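Local coordinates for protein beta-glucosidase (Saccharopolyspora erythraea D, PDB 5M6G) that probably hydrolyses terminal, non-reducing beta-D-glucosyl residues with release of beta-D-glucose, as a glycosyl hydrolase of family 3 that also binds magnesium ions, at residues D326-R329 / A330-A334; G359-P362 / A363-D367; M58-D61 / D62-Q66. One frame throughout, in Å; residues are numbered along the deposited sequence.

Contact 1: residues D326-R329 / A330-A334. With MG (magnesium ion), chain B.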
loop_
_atom_site.group_PDB
_atom_site.type_symbol
_atom_site.label_atom_id
_atom_site.label_comp_id
_atom_site.label_asym_id
_atom_site.label_seq_id
_atom_site.Cartn_x
_atom_site.Cartn_y
_atom_site.Cartn_z
ATOM N N ASP A 326 -16.459 16.041 -20.918
ATOM C CA ASP A 326 -16.816 16.744 -19.688
ATOM C C ASP A 326 -15.987 16.254 -18.505
ATOM O O ASP A 326 -15.600 17.042 -17.635
ATOM C CB ASP A 326 -18.304 16.553 -19.376
ATOM C CG ASP A 326 -19.215 17.257 -20.361
ATOM O OD1 ASP A 326 -18.738 18.128 -21.122
ATOM O OD2 ASP A 326 -20.424 16.944 -20.360
ATOM N N GLU A 327 -15.725 14.950 -18.442
ATOM C CA GLU A 327 -14.966 14.424 -17.317
ATOM C C GLU A 327 -13.500 14.815 -17.420
ATOM O O GLU A 327 -12.871 15.153 -16.409
ATOM C CB GLU A 327 -15.140 12.909 -17.232
ATOM C CG GLU A 327 -16.524 12.512 -16.744
ATOM C CD GLU A 327 -16.804 11.039 -16.912
ATOM O OE1 GLU A 327 -16.546 10.517 -18.010
ATOM O OE2 GLU A 327 -17.273 10.398 -15.944
ATOM N N VAL A 328 -12.945 14.795 -18.633
ATOM C CA VAL A 328 -11.596 15.315 -18.842
ATOM C C VAL A 328 -11.507 16.762 -18.367
ATOM O O VAL A 328 -10.641 17.115 -17.558
ATOM C CB VAL A 328 -11.193 15.178 -20.322
ATOM C CG1 VAL A 328 -9.821 15.808 -20.567
ATOM C CG2 VAL A 328 -11.200 13.706 -20.740
ATOM N N ARG A 329 -12.418 17.616 -18.850
ATOM C CA ARG A 329 -12.407 19.026 -18.469
ATOM C C ARG A 329 -12.496 19.198 -16.958
ATOM O O ARG A 329 -11.700 19.931 -16.356
ATOM C CB ARG A 329 -13.561 19.763 -19.156
ATOM C CG ARG A 329 -13.733 21.235 -18.739
ATOM C CD ARG A 329 -15.037 21.824 -19.323
ATOM N NE ARG A 329 -15.334 21.190 -20.605
ATOM C CZ ARG A 329 -16.419 20.470 -20.863
ATOM N NH1 ARG A 329 -17.364 20.321 -19.938
ATOM N NH2 ARG A 329 -16.561 19.904 -22.056
ATOM N N ALA A 330 -13.467 18.533 -16.325
ATOM C CA ALA A 330 -13.687 18.744 -14.898
ATOM C C ALA A 330 -12.464 18.350 -14.083
ATOM O O ALA A 330 -12.108 19.028 -13.110
ATOM C CB ALA A 330 -14.909 17.958 -14.428
ATOM N N SER A 331 -11.800 17.257 -14.469
ATOM C CA SER A 331 -10.713 16.752 -13.643
ATOM C C SER A 331 -9.417 17.519 -13.882
ATOM O O SER A 331 -8.685 17.822 -12.929
ATOM C CB SER A 331 -10.511 15.267 -13.907
ATOM O OG SER A 331 -9.779 14.685 -12.843
ATOM N N VAL A 332 -9.107 17.840 -15.137
ATOM C CA VAL A 332 -7.950 18.693 -15.388
ATOM C C VAL A 332 -8.121 20.041 -14.692
ATOM O O VAL A 332 -7.182 20.557 -14.071
ATOM C CB VAL A 332 -7.710 18.859 -16.904
ATOM C CG1 VAL A 332 -6.569 19.829 -17.155
ATOM C CG2 VAL A 332 -7.404 17.498 -17.566
ATOM N N ASN A 333 -9.309 20.647 -14.788
ATOM C CA ASN A 333 -9.490 21.952 -14.156
ATOM C C ASN A 333 -9.543 21.852 -12.640
ATOM O O ASN A 333 -9.313 22.854 -11.956
ATOM C CB ASN A 333 -10.750 22.656 -14.687
ATOM C CG ASN A 333 -10.536 23.257 -16.075
ATOM O OD1 ASN A 333 -9.412 23.589 -16.441
ATOM N ND2 ASN A 333 -11.608 23.388 -16.848
ATOM N N ALA A 334 -9.815 20.669 -12.093
ATOM C CA ALA A 334 -9.710 20.516 -10.648
ATOM C C ALA A 334 -8.274 20.657 -10.159
ATOM O O ALA A 334 -8.063 20.881 -8.962
ATOM C CB ALA A 334 -10.289 19.166 -10.206
HETATM MG MG MG B . -17.810 8.361 -17.258
HETATM O O HOH W 1 -18.881 7.983 -19.214
#
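Arg-329 and Asn-333, one turn apart on helix 325-334, meet where Arg-329 CG lies 3.6 Å from Asn-333 ND2, with the guanidinium and amide planes turned 46° against each other. The helix backbone is regular here: Asn-333 N donates to Arg-329 O at 2.9 Å, and Val-332 N to Val-328 O at 3.0 Å. On the buried side the contact is apolar, Val-328 CG1 standing 4.2 Å from Val-332 CG2, and Leu-352 of helix 345-357 packs on both valines.

Polar and charged side chains carry the rest. Glu-327 binds the magnesium ion with both carboxylate oxygens, OE2 at 2.5 Å and OE1 at 2.6 Å, beside a water and ligands from Asp-315, Asp-318, Gln-320 and Asp-322; OE1 also accepts from Thr-324 N. Loop 315-322 is thus tied through the metal to the start of the helix. Asn-333 ND2 bonds to Arg-360. Arg-329 bends at chi3 (-31°), which swings its guanidinium back to Asp-326 OD1: NH2 meets it at 3.0 Å nearly along its C-O axis, NH1 at 2.8 Å from above the carboxylate plane. With NE paired to Glu-355, two acidic partners probably fix the guanidinium's rotation and link this helix to helix 345-357.

Contact 2: residues G359-P362 / A363-D367; sequences GRVP and AERID
Pro-362 occupies the N-cap of helix 363-379, and its ring lies against the aliphatic start of Arg-365, with Pro-362 CD 4.0 Å from Arg-365 CB. The connection from helix 345-357 is short: Gly-359, at positive phi, ends that helix in a Schellman motif, and only residues 360-362 separate it from the next helix. This is part of the TIM-barrel-type N-terminal domain of a family 3 glycosyl hydrolase.

The polar contact is one backbone bond, Arg-365 N to Pro-362 O at 2.9 Å, bent to 140° at the hydrogen, with the donor 57° above the carbonyl plane. Farther out, the guanidinium of Arg-365 leads away from the turn: NH2 forms salt bridges with Asp-368 and Asp-337, and NH1 bonds to Val-332 and Ile-336.

Apolar contacts complete the turn. Pro-362 CB is 4.2 Å from Glu-364 CG. On the buried side Val-361 and Ile-366 cross at about a right angle, both packing on Val-356 of helix 345-357. With its CG1 anti to the backbone N (chi1 168°), Val-361 sets that methyl 4.1 Å from Arg-365 CB and 4.0 Å from Ile-366 CD1.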
loop_
_atom_site.group_PDB
_atom_site.type_symbol
_atom_site.label_atom_id
_atom_site.label_comp_id
_atom_site.label_asym_id
_atom_site.label_seq_id
_atom_site.Cartn_x
_atom_site.Cartn_y
_atom_site.Cartn_z
ATOM N N GLY A 359 -10.378 26.766 -25.058
ATOM C CA GLY A 359 -10.200 27.620 -23.901
ATOM C C GLY A 359 -10.955 27.186 -22.666
ATOM O O GLY A 359 -10.960 27.920 -21.671
ATOM N N ARG A 360 -11.592 26.018 -22.699
ATOM C CA ARG A 360 -12.285 25.500 -21.526
ATOM C C ARG A 360 -11.311 24.961 -20.487
ATOM O O ARG A 360 -11.616 24.977 -19.295
ATOM C CB ARG A 360 -13.284 24.430 -21.958
ATOM C CG ARG A 360 -14.310 24.962 -22.951
ATOM C CD ARG A 360 -15.446 23.989 -23.202
ATOM N NE ARG A 360 -15.026 22.752 -23.858
ATOM C CZ ARG A 360 -15.191 22.507 -25.156
ATOM N NH1 ARG A 360 -15.766 23.414 -25.939
ATOM N NH2 ARG A 360 -14.792 21.354 -25.668
ATOM N N VAL A 361 -10.145 24.496 -20.913
ATOM C CA VAL A 361 -9.011 24.244 -20.031
ATOM C C VAL A 361 -7.948 25.284 -20.361
ATOM O O VAL A 361 -7.428 25.288 -21.481
ATOM C CB VAL A 361 -8.457 22.819 -20.193
ATOM C CG1 VAL A 361 -7.110 22.698 -19.491
ATOM C CG2 VAL A 361 -9.454 21.789 -19.648
ATOM N N PRO A 362 -7.597 26.172 -19.438
ATOM C CA PRO A 362 -6.661 27.249 -19.779
ATOM C C PRO A 362 -5.279 26.697 -20.069
ATOM O O PRO A 362 -4.861 25.674 -19.515
ATOM C CB PRO A 362 -6.648 28.134 -18.526
ATOM C CG PRO A 362 -7.786 27.644 -17.667
ATOM C CD PRO A 362 -8.022 26.220 -18.031
ATOM N N ALA A 363 -4.571 27.391 -20.964
ATOM C CA ALA A 363 -3.208 27.002 -21.304
ATOM C C ALA A 363 -2.314 26.909 -20.074
ATOM O O ALA A 363 -1.418 26.061 -20.019
ATOM C CB ALA A 363 -2.626 27.999 -22.309
ATOM N N GLU A 364 -2.532 27.768 -19.076
ATOM C CA GLU A 364 -1.663 27.723 -17.905
ATOM C C GLU A 364 -1.861 26.445 -17.098
ATOM O O GLU A 364 -0.945 26.031 -16.378
ATOM C CB GLU A 364 -1.895 28.948 -17.021
ATOM C CG GLU A 364 -3.215 28.944 -16.279
ATOM C CD GLU A 364 -3.273 30.003 -15.195
ATOM O OE1 GLU A 364 -3.107 29.654 -13.997
ATOM O OE2 GLU A 364 -3.468 31.187 -15.549
ATOM N N ARG A 365 -3.032 25.817 -17.212
ATOM C CA ARG A 365 -3.299 24.592 -16.468
ATOM C C ARG A 365 -2.450 23.454 -17.019
ATOM O O ARG A 365 -1.843 22.689 -16.254
ATOM C CB ARG A 365 -4.805 24.286 -16.519
ATOM C CG ARG A 365 -5.335 23.085 -15.685
ATOM C CD ARG A 365 -5.215 23.251 -14.157
ATOM N NE ARG A 365 -3.902 22.862 -13.633
ATOM C CZ ARG A 365 -3.468 21.607 -13.551
ATOM N NH1 ARG A 365 -4.243 20.608 -13.961
ATOM N NH2 ARG A 365 -2.252 21.349 -13.075
ATOM N N ILE A 366 -2.345 23.370 -18.348
ATOM C CA ILE A 366 -1.463 22.387 -18.976
ATOM C C ILE A 366 -0.011 22.660 -18.606
ATOM O O ILE A 366 0.778 21.731 -18.378
ATOM C CB ILE A 366 -1.660 22.392 -20.505
ATOM C CG1 ILE A 366 -3.120 22.124 -20.878
ATOM C CG2 ILE A 366 -0.700 21.395 -21.184
ATOM C CD1 ILE A 366 -3.697 20.829 -20.314
ATOM N N ASP A 367 0.377 23.939 -18.568
ATOM C CA ASP A 367 1.759 24.275 -18.236
ATOM C C ASP A 367 2.062 23.966 -16.780
ATOM O O ASP A 367 3.160 23.498 -16.451
ATOM C CB ASP A 367 2.038 25.753 -18.527
ATOM C CG ASP A 367 2.207 26.048 -20.010
ATOM O OD1 ASP A 367 2.321 25.100 -20.811
ATOM O OD2 ASP A 367 2.233 27.250 -20.370
#

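Contact 3: residues M58-D61 / D62-Q66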
loop_
_atom_site.group_PDB
_atom_site.type_symbol
_atom_site.label_atom_id
_atom_site.label_comp_id
_atom_site.label_asym_id
_atom_site.label_seq_id
_atom_site.Cartn_x
_atom_site.Cartn_y
_atom_site.Cartn_z
ATOM N N MET A 58 8.555 22.574 -26.270
ATOM C CA MET A 58 7.498 21.591 -26.434
ATOM C C MET A 58 6.299 22.160 -27.180
ATOM O O MET A 58 5.879 23.299 -26.939
ATOM C CB MET A 58 7.050 21.066 -25.069
ATOM C CG MET A 58 8.124 20.257 -24.364
ATOM S SD MET A 58 7.686 19.897 -22.636
ATOM C CE MET A 58 6.509 18.564 -22.820
ATOM N N SER A 59 5.753 21.354 -28.086
ATOM C CA SER A 59 4.445 21.627 -28.651
ATOM C C SER A 59 3.365 21.314 -27.623
ATOM O O SER A 59 3.594 20.613 -26.636
ATOM C CB SER A 59 4.197 20.780 -29.890
ATOM O OG SER A 59 4.169 19.404 -29.542
ATOM N N LEU A 60 2.168 21.846 -27.871
ATOM C CA LEU A 60 1.035 21.482 -27.029
ATOM C C LEU A 60 0.868 19.967 -26.975
ATOM O O LEU A 60 0.643 19.396 -25.901
ATOM C CB LEU A 60 -0.243 22.153 -27.536
ATOM C CG LEU A 60 -1.507 21.732 -26.773
ATOM C CD1 LEU A 60 -1.350 21.970 -25.284
ATOM C CD2 LEU A 60 -2.721 22.477 -27.314
ATOM N N ASP A 61 1.015 19.291 -28.120
ATOM C CA ASP A 61 0.871 17.838 -28.136
ATOM C C ASP A 61 1.917 17.163 -27.254
ATOM O O ASP A 61 1.617 16.158 -26.597
ATOM C CB ASP A 61 0.951 17.303 -29.568
ATOM C CG ASP A 61 -0.339 17.523 -30.337
ATOM O OD1 ASP A 61 -1.229 18.219 -29.813
ATOM O OD2 ASP A 61 -0.464 17.014 -31.466
ATOM N N ASP A 62 3.147 17.695 -27.216
ATOM C CA ASP A 62 4.140 17.145 -26.290
ATOM C C ASP A 62 3.658 17.282 -24.852
ATOM O O ASP A 62 3.803 16.354 -24.041
ATOM C CB ASP A 62 5.493 17.848 -26.446
ATOM C CG ASP A 62 6.130 17.641 -27.829
ATOM O OD1 ASP A 62 6.088 16.504 -28.344
ATOM O OD2 ASP A 62 6.689 18.620 -28.381
ATOM N N LYS A 63 3.084 18.443 -24.520
ATOM C CA LYS A 63 2.637 18.703 -23.156
ATOM C C LYS A 63 1.446 17.828 -22.783
ATOM O O LYS A 63 1.343 17.365 -21.640
ATOM C CB LYS A 63 2.282 20.189 -23.002
ATOM C CG LYS A 63 3.476 21.133 -23.082
ATOM C CD LYS A 63 3.031 22.597 -23.008
ATOM C CE LYS A 63 4.184 23.543 -23.338
ATOM N NZ LYS A 63 3.663 24.954 -23.426
ATOM N N LEU A 64 0.529 17.599 -23.722
ATOM C CA LEU A 64 -0.598 16.721 -23.432
ATOM C C LEU A 64 -0.116 15.305 -23.167
ATOM O O LEU A 64 -0.566 14.651 -22.216
ATOM C CB LEU A 64 -1.594 16.737 -24.588
ATOM C CG LEU A 64 -2.149 18.133 -24.905
ATOM C CD1 LEU A 64 -3.025 18.072 -26.141
ATOM C CD2 LEU A 64 -2.928 18.715 -23.705
ATOM N N GLY A 65 0.826 14.829 -23.984
ATOM C CA GLY A 65 1.379 13.501 -23.776
ATOM C C GLY A 65 1.956 13.313 -22.389
ATOM O O GLY A 65 1.759 12.266 -21.769
ATOM N N GLN A 66 2.676 14.320 -21.879
ATOM C CA GLN A 66 3.297 14.177 -20.565
ATOM C C GLN A 66 2.272 13.953 -19.467
ATOM O O GLN A 66 2.620 13.394 -18.427
ATOM C CB GLN A 66 4.144 15.399 -20.203
ATOM C CG GLN A 66 5.466 15.505 -20.935
ATOM C CD GLN A 66 6.367 14.329 -20.655
ATOM O OE1 GLN A 66 6.770 14.095 -19.513
ATOM N NE2 GLN A 66 6.688 13.573 -21.698
#
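Asp-62 OD2 is gripped by Ser-59 twice: the backbone N donates at 2.9 Å in a fairly straight bond (154° at the hydrogen), reaching OD2 on the anti side and 27° out of the carboxylate plane, and Ser-59 OG adds a weak bond. A glycerol, probably from the crystallisation liquor, also hydrogen-bonds OD2. The exchange with the serine is reciprocal, for Asp-62 N donates to Ser-59 OG at 3.1 Å. This is a capping box, with Ser-59 as the N-cap of helix 60-66. A chi1 of 64° sets the serine hydroxyl between its backbone N and carbonyl carbon, from where it faces the first turn. An alanine in place of Asp-62 would remove the carboxylate and is likely to leave Ser-59 N without its acceptor, weakening the hold on the cap.

Backbone bonds carry the turn onward, with Lys-63 N donating to Ser-59 O and Leu-64 N to Leu-60 O, the latter at 2.8 Å.

Carbon contacts come from Met-58 and from the leucine pair. Met-58 meets aliphatic carbons of two polar residues: its CB is 3.8 Å from Asp-62 CB, and the bend at chi3 carries its CE to 3.7 Å from Gln-66 CG. Leu-60 CD1 sits 3.9 Å from Leu-64 CG, both leucines touching helix 345-357.

The remaining polar ends reach neighbouring helices: Asp-61 pairs with Arg-353, Lys-63 with Asp-367, and Gln-66 OE1 accepts from Lys-377. Asp-62 and Asp-61 place negative charge near the helix N-terminus, which would probably suit the helix dipole, while Lys-63 and Asp-61 tie this short helix to two others.

In the fold
The three contacts lie in the N-terminal domain, on the same side of the chain's centre, with contact 2 touching both others. Centres of contacts 1 and 2 are 11 Å apart, joined by probable hydrogen bonds from Asn-333 ND2 to Arg-360 O and from Arg-365 NH1 to Val-332 O, each 2.9 Å. Contacts 2 and 3, centres 12 Å apart, share the Lys-63 NZ to Asp-367 OD1 salt bridge (2.9 Å) and the packing of Ile-366 CG2 on Lys-63 CB (3.7 Å). Contacts 1 and 3 do not touch, their nearest atoms being about 8 Å apart. Only contact 1 holds a magnesium ligand; its Ser-331 side chain lies about 14 Å from the bound sorbitol.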